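Local coordinates for protein nudix Hydrolase, RenU (Mycolicibacterium smegmatis, PDB 6UUF) that belongs to the Nudix hydrolase family and, with magnesium as cofactor, probably hydrolyses nucleoside-diphosphate-linked substrates, possibly including NADH, at residues 6-9 with 15-18; 59-62 with 66-69; 132-137 with 152-157. The protein carries 3 engineered substitutions. One frame throughout, in Å; residues are numbered along the deposited sequence.

In the fold
Three contacts spread over one compact chain illustrate how loops, a hairpin and helices attach to a Nudix fold. Interaction 2 joins the end of strand 54-60 to the start of helix 67-79, within the Nudix box, the motif that in this family normally carries the metal-binding glutamates; here the three expected after its arginine are alanines, probably the engineered changes. Interaction 1, an N-terminal hairpin, lies about 15 Å from it between centres and touches it directly, W18 CD1 packing on A60 CB at 4.2 Å. Interaction 3, centred about 22 Å from interaction 2 and about 29 Å from interaction 1, sits across the chain's centre from both and ties helix 144-158 to the residues just after strand 126-133.

Interaction 1 (6-9 with 15-18); sequences DGWV and ARFW
W8 is clasped between R16 and W18 on one face of a short antiparallel beta hairpin, strands 8-10 and 16-18. These three side chains pack tightly on one another although all are exposed. W18 faces W8 in a non-hydrogen-bonded pair and brings the edge of its six-membered ring against the face of that of W8, a T-shaped stack with centroids 4.8 Å apart. Over the other face of W8 comes the aliphatic part of R16: CD lies 3.3 Å from the centroid of the six-membered ring of W8, a CH-pi contact. A bend at chi3 (75°) then carries the guanidinium over the five-membered ring in a cation-pi contact, R16 CZ standing 4.6 Å from that centroid. The guanidinium is not laid flat there but stands nearly upright, its plane 81° from that of the ring and its edge toward W8. W18 in turn receives G7 CA over its own face.

The loose end is D6, whose CA approaches W18 CZ2 at 3.7 Å while its side chain is poorly ordered. V9 and F17 point to the reverse face of the hairpin, where V9 is buried and the F17 ring meets that of W105. These two residues form the hydrogen-bonded pair: V9 N donates to F17 O at 2.7 Å, and F17 N returns a bond of 2.7 Å to V9 O.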
ATOM      1  N   ASP A   6       3.738 -16.752  -6.596  1.00 58.76           N
ATOM      2  CA  ASP A   6       4.735 -17.070  -7.651  1.00 66.02           C
ATOM      3  C   ASP A   6       4.269 -17.304  -9.099  1.00 62.17           C
ATOM      4  O   ASP A   6       4.386 -18.412  -9.616  1.00 72.99           O
ATOM      5  CB  ASP A   6       5.642 -18.250  -7.206  1.00 72.38           C
ATOM      6  CG  ASP A   6       6.683 -17.841  -6.165  1.00 81.28           C
ATOM      7  OD1 ASP A   6       6.370 -17.870  -4.950  1.00 86.94           O
ATOM      8  OD2 ASP A   6       7.818 -17.486  -6.568  1.00 82.90           O
ATOM      9  N   GLY A   7       3.799 -16.251  -9.771  1.00 49.76           N
ATOM     10  CA  GLY A   7       3.587 -16.337 -11.206  1.00 44.29           C
ATOM     11  C   GLY A   7       2.891 -15.161 -11.821  1.00 37.98           C
ATOM     12  O   GLY A   7       2.507 -14.227 -11.162  1.00 39.84           O
ATOM     13  N   TRP A   8       2.736 -15.226 -13.120  1.00 36.38           N
ATOM     14  CA  TRP A   8       2.248 -14.113 -13.903  1.00 36.83           C
ATOM     15  C   TRP A   8       0.795 -14.283 -14.151  1.00 35.26           C
ATOM     16  O   TRP A   8       0.309 -15.395 -14.288  1.00 34.55           O
ATOM     17  CB  TRP A   8       2.963 -14.060 -15.269  1.00 35.95           C
ATOM     18  CG  TRP A   8       4.424 -13.867 -15.154  1.00 33.90           C
ATOM     19  CD1 TRP A   8       5.407 -14.801 -15.364  1.00 35.33           C
ATOM     20  CD2 TRP A   8       5.081 -12.665 -14.790  1.00 31.27           C
ATOM     21  NE1 TRP A   8       6.647 -14.231 -15.146  1.00 33.98           N
ATOM     22  CE2 TRP A   8       6.467 -12.918 -14.802  1.00 30.81           C
ATOM     23  CE3 TRP A   8       4.631 -11.388 -14.462  1.00 34.56           C
ATOM     24  CZ2 TRP A   8       7.395 -11.953 -14.485  1.00 35.60           C
ATOM     25  CZ3 TRP A   8       5.557 -10.421 -14.135  1.00 36.04           C
ATOM     26  CH2 TRP A   8       6.923 -10.703 -14.149  1.00 35.23           C
ATOM     27  N   VAL A   9       0.104 -13.166 -14.217  1.00 36.38           N
ATOM     28  CA  VAL A   9      -1.182 -13.103 -14.897  1.00 34.50           C
ATOM     29  C   VAL A   9      -1.021 -12.229 -16.141  1.00 36.46           C
ATOM     30  O   VAL A   9      -0.454 -11.117 -16.067  1.00 37.85           O
ATOM     31  CB  VAL A   9      -2.230 -12.527 -13.959  1.00 33.91           C
ATOM     32  CG1 VAL A   9      -3.596 -12.367 -14.667  1.00 37.43           C
ATOM     33  CG2 VAL A   9      -2.315 -13.411 -12.710  1.00 35.27           C
ATOM     34  N   ALA A  15      -0.367  -7.282 -21.253  1.00 44.06           N
ATOM     35  CA  ALA A  15       0.738  -7.017 -20.318  1.00 45.16           C
ATOM     36  C   ALA A  15       0.673  -8.023 -19.163  1.00 42.82           C
ATOM     37  O   ALA A  15      -0.415  -8.449 -18.746  1.00 37.86           O
ATOM     38  CB  ALA A  15       0.680  -5.598 -19.785  1.00 44.06           C
ATOM     39  N   ARG A  16       1.834  -8.400 -18.649  1.00 38.56           N
ATOM     40  CA  ARG A  16       1.863  -9.393 -17.577  1.00 39.99           C
ATOM     41  C   ARG A  16       1.888  -8.659 -16.263  1.00 36.22           C
ATOM     42  O   ARG A  16       2.467  -7.614 -16.213  1.00 32.70           O
ATOM     43  CB  ARG A  16       3.061 -10.335 -17.693  1.00 38.51           C
ATOM     44  CG  ARG A  16       4.407  -9.707 -17.471  1.00 39.56           C
ATOM     45  CD  ARG A  16       5.471 -10.785 -17.628  1.00 39.74           C
ATOM     46  NE  ARG A  16       5.744 -11.186 -19.012  1.00 37.18           N
ATOM     47  CZ  ARG A  16       6.483 -12.243 -19.344  1.00 33.82           C
ATOM     48  NH1 ARG A  16       6.978 -13.053 -18.409  1.00 35.90           N
ATOM     49  NH2 ARG A  16       6.722 -12.515 -20.610  1.00 32.32           N
ATOM     50  N   PHE A  17       1.277  -9.255 -15.229  1.00 33.88           N
ATOM     51  CA  PHE A  17       1.225  -8.748 -13.868  1.00 29.81           C
ATOM     52  C   PHE A  17       1.722  -9.827 -12.945  1.00 29.66           C
ATOM     53  O   PHE A  17       1.325 -10.987 -13.089  1.00 31.05           O
ATOM     54  CB  PHE A  17      -0.205  -8.482 -13.506  1.00 29.89           C
ATOM     55  CG  PHE A  17      -0.807  -7.339 -14.250  1.00 33.20           C
ATOM     56  CD1 PHE A  17      -1.243  -7.486 -15.573  1.00 33.02           C
ATOM     57  CD2 PHE A  17      -0.915  -6.099 -13.652  1.00 34.28           C
ATOM     58  CE1 PHE A  17      -1.757  -6.403 -16.291  1.00 35.20           C
ATOM     59  CE2 PHE A  17      -1.471  -5.023 -14.356  1.00 36.62           C
ATOM     60  CZ  PHE A  17      -1.870  -5.170 -15.690  1.00 35.81           C
ATOM     61  N   TRP A  18       2.541  -9.459 -11.977  1.00 27.71           N
ATOM     62  CA  TRP A  18       3.057 -10.413 -11.045  1.00 32.00           C
ATOM     63  C   TRP A  18       2.089 -10.770  -9.918  1.00 31.68           C
ATOM     64  O   TRP A  18       1.554  -9.883  -9.229  1.00 31.93           O
ATOM     65  CB  TRP A  18       4.312  -9.899 -10.399  1.00 34.55           C
ATOM     66  CG  TRP A  18       4.864 -10.950  -9.528  1.00 35.38           C
ATOM     67  CD1 TRP A  18       4.828 -10.993  -8.176  1.00 36.58           C
ATOM     68  CD2 TRP A  18       5.482 -12.152  -9.961  1.00 34.67           C
ATOM     69  NE1 TRP A  18       5.419 -12.135  -7.731  1.00 38.47           N
ATOM     70  CE2 TRP A  18       5.822 -12.878  -8.808  1.00 36.59           C
ATOM     71  CE3 TRP A  18       5.784 -12.686 -11.217  1.00 35.04           C
ATOM     72  CZ2 TRP A  18       6.485 -14.089  -8.861  1.00 36.73           C
ATOM     73  CZ3 TRP A  18       6.401 -13.890 -11.283  1.00 35.94           C
ATOM     74  CH2 TRP A  18       6.755 -14.595 -10.104  1.00 38.23           C
TER

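Interaction 2 (59-62 with 66-69); sequences GARD and TPEQ
With CG anti to the backbone N (chi1 -177°) and the rest of the chain extended, R61 reaches out at full stretch and sets its guanidinium over the CD-CG edge of P67. The two side chains run alongside each other and point the same way. P67 CD sits centrally beneath one face of the guanidinium, 3.4 Å from R61 CZ, while P67 CG approaches R61 NH1 at 3.7 Å. T66 adds a flanking touch, its CA lying 3.7 Å from R61 NH2.

P67 opens helix 67-79, and T66 before it is the N-cap. A chi1 of 60° turns T66 OG1 back toward the first turn, where it accepts from Q69 N at 3.0 Å. Q69 answers through its side chain: OE1 takes T66 N on a lone pair in the amide plane, at 3.0 Å and nearly straight (170°). This reciprocal pair is a capping box, and it caps the helix start, whose first residue, P67, R61 covers.

The link from strand to helix is the opening of the Nudix box, and G59, E65 and R73 have the spacing of its consensus glycine, glutamate and arginine. R61 NE donates to E65 O, and D62 N to E65 OE1, closing the intervening loop; R73 NH2 reaches A60 O from the helix.

No hydrogen bond or salt bridge joins the two segments themselves. The guanidinium meets proline carbons with its flat face, which leaves its N-H groups directed around its rim and able to bond there, as the NE bond to E65 O illustrates.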
ATOM      1  N   GLY A  59       2.980  -6.119  -1.304  1.00 31.19           N
ATOM      2  CA  GLY A  59       3.582  -7.149  -2.111  1.00 33.42           C
ATOM      3  C   GLY A  59       2.502  -8.068  -2.579  1.00 33.50           C
ATOM      4  O   GLY A  59       1.312  -7.754  -2.466  1.00 32.60           O
ATOM      5  N   ALA A  60       2.930  -9.204  -3.091  1.00 29.62           N
ATOM      6  CA  ALA A  60       2.025 -10.213  -3.633  1.00 32.07           C
ATOM      7  C   ALA A  60       1.280 -10.976  -2.568  1.00 32.67           C
ATOM      8  O   ALA A  60       1.837 -11.344  -1.516  1.00 36.26           O
ATOM      9  CB  ALA A  60       2.769 -11.191  -4.554  1.00 30.90           C
ATOM     10  N   ARG A  61       0.015 -11.220  -2.854  1.00 29.53           N
ATOM     11  CA  ARG A  61      -0.831 -11.956  -1.947  1.00 33.35           C
ATOM     12  C   ARG A  61      -0.585 -13.441  -2.111  1.00 33.91           C
ATOM     13  O   ARG A  61      -0.553 -13.956  -3.234  1.00 33.88           O
ATOM     14  CB  ARG A  61      -2.271 -11.644  -2.268  1.00 37.33           C
ATOM     15  CG  ARG A  61      -3.241 -12.302  -1.351  1.00 38.73           C
ATOM     16  CD  ARG A  61      -4.651 -11.867  -1.679  1.00 39.79           C
ATOM     17  NE  ARG A  61      -5.564 -12.663  -0.868  1.00 38.40           N
ATOM     18  CZ  ARG A  61      -6.884 -12.687  -1.028  1.00 37.41           C
ATOM     19  NH1 ARG A  61      -7.464 -11.980  -1.998  1.00 35.48           N
ATOM     20  NH2 ARG A  61      -7.620 -13.469  -0.237  1.00 36.30           N
ATOM     21  N   ASP A  62      -0.405 -14.114  -0.984  1.00 33.90           N
ATOM     22  CA  ASP A  62      -0.213 -15.553  -0.972  1.00 37.51           C
ATOM     23  C   ASP A  62      -1.578 -16.300  -0.940  1.00 34.05           C
ATOM     24  O   ASP A  62      -2.620 -15.752  -0.544  1.00 31.99           O
ATOM     25  CB  ASP A  62       0.684 -15.926   0.213  1.00 38.70           C
ATOM     26  CG  ASP A  62       1.416 -17.246   0.020  1.00 43.05           C
ATOM     27  OD1 ASP A  62       1.322 -17.886  -1.074  1.00 41.51           O
ATOM     28  OD2 ASP A  62       2.113 -17.645   0.978  1.00 48.39           O
ATOM     29  N   THR A  66      -5.508 -13.304   3.415  1.00 34.78           N
ATOM     30  CA  THR A  66      -6.437 -12.252   3.058  1.00 33.33           C
ATOM     31  C   THR A  66      -5.586 -11.099   2.560  1.00 31.09           C
ATOM     32  O   THR A  66      -4.374 -11.041   2.908  1.00 27.81           O
ATOM     33  CB  THR A  66      -7.229 -11.822   4.281  1.00 33.12           C
ATOM     34  OG1 THR A  66      -6.302 -11.346   5.275  1.00 35.48           O
ATOM     35  CG2 THR A  66      -8.070 -13.024   4.805  1.00 32.01           C
ATOM     36  N   PRO A  67      -6.194 -10.200   1.743  1.00 28.79           N
ATOM     37  CA  PRO A  67      -5.517  -8.952   1.402  1.00 31.07           C
ATOM     38  C   PRO A  67      -4.950  -8.227   2.638  1.00 29.14           C
ATOM     39  O   PRO A  67      -3.808  -7.770   2.587  1.00 30.27           O
ATOM     40  CB  PRO A  67      -6.614  -8.111   0.695  1.00 32.34           C
ATOM     41  CG  PRO A  67      -7.690  -9.057   0.323  1.00 30.62           C
ATOM     42  CD  PRO A  67      -7.599 -10.225   1.275  1.00 30.29           C
ATOM     43  N   GLU A  68      -5.699  -8.185   3.739  1.00 28.88           N
ATOM     44  CA  GLU A  68      -5.227  -7.579   4.987  1.00 31.94           C
ATOM     45  C   GLU A  68      -3.941  -8.208   5.561  1.00 32.94           C
ATOM     46  O   GLU A  68      -2.984  -7.519   5.947  1.00 33.31           O
ATOM     47  CB  GLU A  68      -6.323  -7.385   6.091  1.00 37.86           C
ATOM     48  CG  GLU A  68      -7.574  -8.245   6.138  1.00 45.01           C
ATOM     49  CD  GLU A  68      -8.609  -7.977   5.033  1.00 47.03           C
ATOM     50  OE1 GLU A  68      -8.448  -8.608   3.974  1.00 41.36           O
ATOM     51  OE2 GLU A  68      -9.610  -7.247   5.236  1.00 45.87           O
ATOM     52  N   GLN A  69      -3.899  -9.514   5.579  1.00 33.28           N
ATOM     53  CA  GLN A  69      -2.716 -10.198   6.033  1.00 33.99           C
ATOM     54  C   GLN A  69      -1.564  -9.909   5.137  1.00 33.15           C
ATOM     55  O   GLN A  69      -0.456  -9.711   5.618  1.00 33.72           O
ATOM     56  CB  GLN A  69      -2.981 -11.696   6.093  1.00 37.48           C
ATOM     57  CG  GLN A  69      -3.911 -12.004   7.239  1.00 35.28           C
ATOM     58  CD  GLN A  69      -4.353 -13.424   7.248  1.00 38.23           C
ATOM     59  OE1 GLN A  69      -4.664 -13.998   6.239  1.00 38.55           O
ATOM     60  NE2 GLN A  69      -4.407 -13.987   8.414  1.00 45.07           N
TER

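Interaction 3 (132-137 with 152-157); sequences VLEDQV and RLREVT
Helix 144-158 is pinned to the residues that follow strand 126-133 by a salt bridge between R154 and D135. The chain of R154 bends at chi2 (-101°) and again at chi3, bringing the guanidinium end-on to a single carboxylate oxygen. D135 OD1 accepts from R154 NH2 at 3.1 Å on its anti lone pair and from R154 NH1 at 3.2 Å, the latter arriving from above the carboxylate plane. The oxygen lies close to the guanidinium plane, while the carboxylate is turned 77° against it. E134 O stands over one guanidinium face, 3.7 Å from R154 CZ, and E134 CB flanks NH1.

In the alpha/beta/alpha sandwich of the Nudix fold this helix packs on the mixed sheet: L153 touches T109, and V156 and T157 touch I111, T109 and I111 both belonging to strand 104-113. V137, on the other segment, meets F146 and W150 of the same helix. A leucine in place of R154 would probably leave the D135 carboxylate without its charged mate and the E134 carbonyl without the guanidinium that lies under it. Nearer the sheet, E134 and T157 approach from opposite directions, E134 OE2 coming within 3.3 Å of T157 OG1.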
ATOM      1  N   VAL A 132       4.140  11.241   5.619  1.00 31.31           N
ATOM      2  CA  VAL A 132       3.836  12.392   4.723  1.00 31.21           C
ATOM      3  C   VAL A 132       2.431  12.878   5.034  1.00 30.66           C
ATOM      4  O   VAL A 132       1.492  12.104   5.053  1.00 34.17           O
ATOM      5  CB  VAL A 132       3.907  11.989   3.248  1.00 32.23           C
ATOM      6  CG1 VAL A 132       3.475  13.117   2.302  1.00 32.09           C
ATOM      7  CG2 VAL A 132       5.323  11.538   2.915  1.00 35.43           C
ATOM      8  N   LEU A 133       2.271  14.153   5.319  1.00 31.71           N
ATOM      9  CA  LEU A 133       0.921  14.684   5.537  1.00 33.32           C
ATOM     10  C   LEU A 133       0.035  14.321   4.339  1.00 33.49           C
ATOM     11  O   LEU A 133       0.485  14.433   3.213  1.00 29.05           O
ATOM     12  CB  LEU A 133       0.940  16.190   5.767  1.00 34.26           C
ATOM     13  CG  LEU A 133       1.517  16.595   7.125  1.00 35.75           C
ATOM     14  CD1 LEU A 133       1.816  18.091   7.167  1.00 38.51           C
ATOM     15  CD2 LEU A 133       0.596  16.206   8.255  1.00 38.96           C
ATOM     16  N   GLU A 134      -1.176  13.827   4.619  1.00 32.39           N
ATOM     17  CA  GLU A 134      -2.141  13.479   3.593  1.00 37.24           C
ATOM     18  C   GLU A 134      -2.319  14.509   2.490  1.00 35.89           C
ATOM     19  O   GLU A 134      -2.372  14.159   1.324  1.00 37.57           O
ATOM     20  CB  GLU A 134      -3.516  13.269   4.223  1.00 44.88           C
ATOM     21  CG  GLU A 134      -3.748  11.926   4.847  1.00 53.71           C
ATOM     22  CD  GLU A 134      -5.237  11.673   5.102  1.00 68.11           C
ATOM     23  OE1 GLU A 134      -5.827  12.455   5.906  1.00 72.85           O
ATOM     24  OE2 GLU A 134      -5.809  10.721   4.479  1.00 65.14           O
ATOM     25  N   ASP A 135      -2.410  15.779   2.866  1.00 39.64           N
ATOM     26  CA  ASP A 135      -2.510  16.901   1.896  1.00 45.21           C
ATOM     27  C   ASP A 135      -1.275  17.082   1.027  1.00 41.49           C
ATOM     28  O   ASP A 135      -1.339  17.761  -0.015  1.00 40.12           O
ATOM     29  CB  ASP A 135      -2.760  18.241   2.627  1.00 50.18           C
ATOM     30  CG  ASP A 135      -4.166  18.342   3.225  1.00 61.15           C
ATOM     31  OD1 ASP A 135      -5.159  17.961   2.568  1.00 67.43           O
ATOM     32  OD2 ASP A 135      -4.289  18.829   4.368  1.00 73.93           O
ATOM     33  N   GLN A 136      -0.135  16.543   1.475  1.00 37.66           N
ATOM     34  CA  GLN A 136       1.127  16.683   0.733  1.00 37.67           C
ATOM     35  C   GLN A 136       1.550  15.451  -0.055  1.00 35.02           C
ATOM     36  O   GLN A 136       2.518  15.526  -0.823  1.00 34.21           O
ATOM     37  CB  GLN A 136       2.230  17.122   1.684  1.00 40.19           C
ATOM     38  CG  GLN A 136       1.883  18.471   2.305  1.00 43.45           C
ATOM     39  CD  GLN A 136       3.081  19.195   2.811  1.00 43.10           C
ATOM     40  OE1 GLN A 136       3.341  20.316   2.360  1.00 43.61           O
ATOM     41  NE2 GLN A 136       3.858  18.555   3.729  1.00 38.33           N
ATOM     42  N   VAL A 137       0.806  14.343   0.072  1.00 34.13           N
ATOM     43  CA  VAL A 137       1.134  13.114  -0.666  1.00 32.18           C
ATOM     44  C   VAL A 137       1.240  13.355  -2.177  1.00 31.18           C
ATOM     45  O   VAL A 137       2.213  12.931  -2.793  1.00 32.03           O
ATOM     46  CB  VAL A 137       0.120  11.970  -0.346  1.00 33.46           C
ATOM     47  CG1 VAL A 137       0.205  10.827  -1.366  1.00 32.65           C
ATOM     48  CG2 VAL A 137       0.375  11.458   1.072  1.00 33.58           C
ATOM     49  N   ARG A 152      -9.205   8.971  -5.092  1.00 38.76           N
ATOM     50  CA  ARG A 152     -10.237   8.062  -4.646  1.00 39.18           C
ATOM     51  C   ARG A 152      -9.967   7.557  -3.211  1.00 38.49           C
ATOM     52  O   ARG A 152     -10.861   7.638  -2.364  1.00 37.52           O
ATOM     53  CB  ARG A 152     -10.402   6.927  -5.638  1.00 45.79           C
ATOM     54  CG  ARG A 152     -11.676   6.107  -5.436  1.00 56.67           C
ATOM     55  CD  ARG A 152     -12.977   6.859  -5.810  1.00 62.16           C
ATOM     56  NE  ARG A 152     -14.156   6.080  -5.374  1.00 65.09           N
ATOM     57  CZ  ARG A 152     -15.006   6.384  -4.384  1.00 68.21           C
ATOM     58  NH1 ARG A 152     -14.913   7.516  -3.672  1.00 69.03           N
ATOM     59  NH2 ARG A 152     -15.995   5.535  -4.113  1.00 74.47           N
ATOM     60  N   LEU A 153      -8.733   7.124  -2.918  1.00 34.73           N
ATOM     61  CA  LEU A 153      -8.372   6.761  -1.535  1.00 34.81           C
ATOM     62  C   LEU A 153      -8.602   7.869  -0.540  1.00 35.33           C
ATOM     63  O   LEU A 153      -9.000   7.602   0.586  1.00 32.48           O
ATOM     64  CB  LEU A 153      -6.903   6.321  -1.425  1.00 33.92           C
ATOM     65  CG  LEU A 153      -6.687   4.975  -2.065  1.00 32.86           C
ATOM     66  CD1 LEU A 153      -5.231   4.708  -2.347  1.00 34.18           C
ATOM     67  CD2 LEU A 153      -7.271   3.889  -1.178  1.00 37.00           C
ATOM     68  N   ARG A 154      -8.316   9.116  -0.920  1.00 36.44           N
ATOM     69  CA  ARG A 154      -8.601  10.239  -0.022  1.00 38.28           C
ATOM     70  C   ARG A 154     -10.077  10.370   0.317  1.00 39.73           C
ATOM     71  O   ARG A 154     -10.440  10.646   1.472  1.00 35.61           O
ATOM     72  CB  ARG A 154      -8.132  11.523  -0.660  1.00 40.42           C
ATOM     73  CG  ARG A 154      -6.641  11.649  -0.631  1.00 43.28           C
ATOM     74  CD  ARG A 154      -6.260  12.572   0.487  1.00 49.65           C
ATOM     75  NE  ARG A 154      -6.137  13.920  -0.011  1.00 47.63           N
ATOM     76  CZ  ARG A 154      -5.973  14.991   0.751  1.00 48.43           C
ATOM     77  NH1 ARG A 154      -5.987  14.920   2.091  1.00 52.59           N
ATOM     78  NH2 ARG A 154      -5.816  16.149   0.145  1.00 49.37           N
ATOM     79  N   GLU A 155     -10.926  10.202  -0.704  1.00 42.27           N
ATOM     80  CA  GLU A 155     -12.383  10.280  -0.496  1.00 43.24           C
ATOM     81  C   GLU A 155     -12.809   9.187   0.505  1.00 39.36           C
ATOM     82  O   GLU A 155     -13.553   9.416   1.449  1.00 41.54           O
ATOM     83  CB  GLU A 155     -13.131  10.149  -1.825  1.00 45.08           C
ATOM     84  CG  GLU A 155     -12.896  11.328  -2.752  1.00 51.00           C
ATOM     85  CD  GLU A 155     -13.376  11.166  -4.195  1.00 61.21           C
ATOM     86  OE1 GLU A 155     -13.864  10.086  -4.607  1.00 70.72           O
ATOM     87  OE2 GLU A 155     -13.245  12.160  -4.950  1.00 65.19           O
ATOM     88  N   VAL A 156     -12.282   8.001   0.307  1.00 37.85           N
ATOM     89  CA  VAL A 156     -12.504   6.928   1.250  1.00 37.05           C
ATOM     90  C   VAL A 156     -11.912   7.218   2.618  1.00 36.45           C
ATOM     91  O   VAL A 156     -12.569   7.034   3.615  1.00 36.71           O
ATOM     92  CB  VAL A 156     -11.945   5.598   0.734  1.00 37.46           C
ATOM     93  CG1 VAL A 156     -12.076   4.504   1.781  1.00 36.21           C
ATOM     94  CG2 VAL A 156     -12.682   5.201  -0.545  1.00 39.28           C
ATOM     95  N   THR A 157     -10.684   7.670   2.702  1.00 36.93           N
ATOM     96  CA  THR A 157     -10.125   7.886   4.048  1.00 40.74           C
ATOM     97  C   THR A 157     -10.950   8.921   4.823  1.00 37.04           C
ATOM     98  O   THR A 157     -11.110   8.799   6.038  1.00 33.97           O
ATOM     99  CB  THR A 157      -8.636   8.299   4.010  1.00 39.41           C
ATOM    100  OG1 THR A 157      -8.493   9.395   3.128  1.00 35.72           O
ATOM    101  CG2 THR A 157      -7.754   7.149   3.507  1.00 37.45           C
TER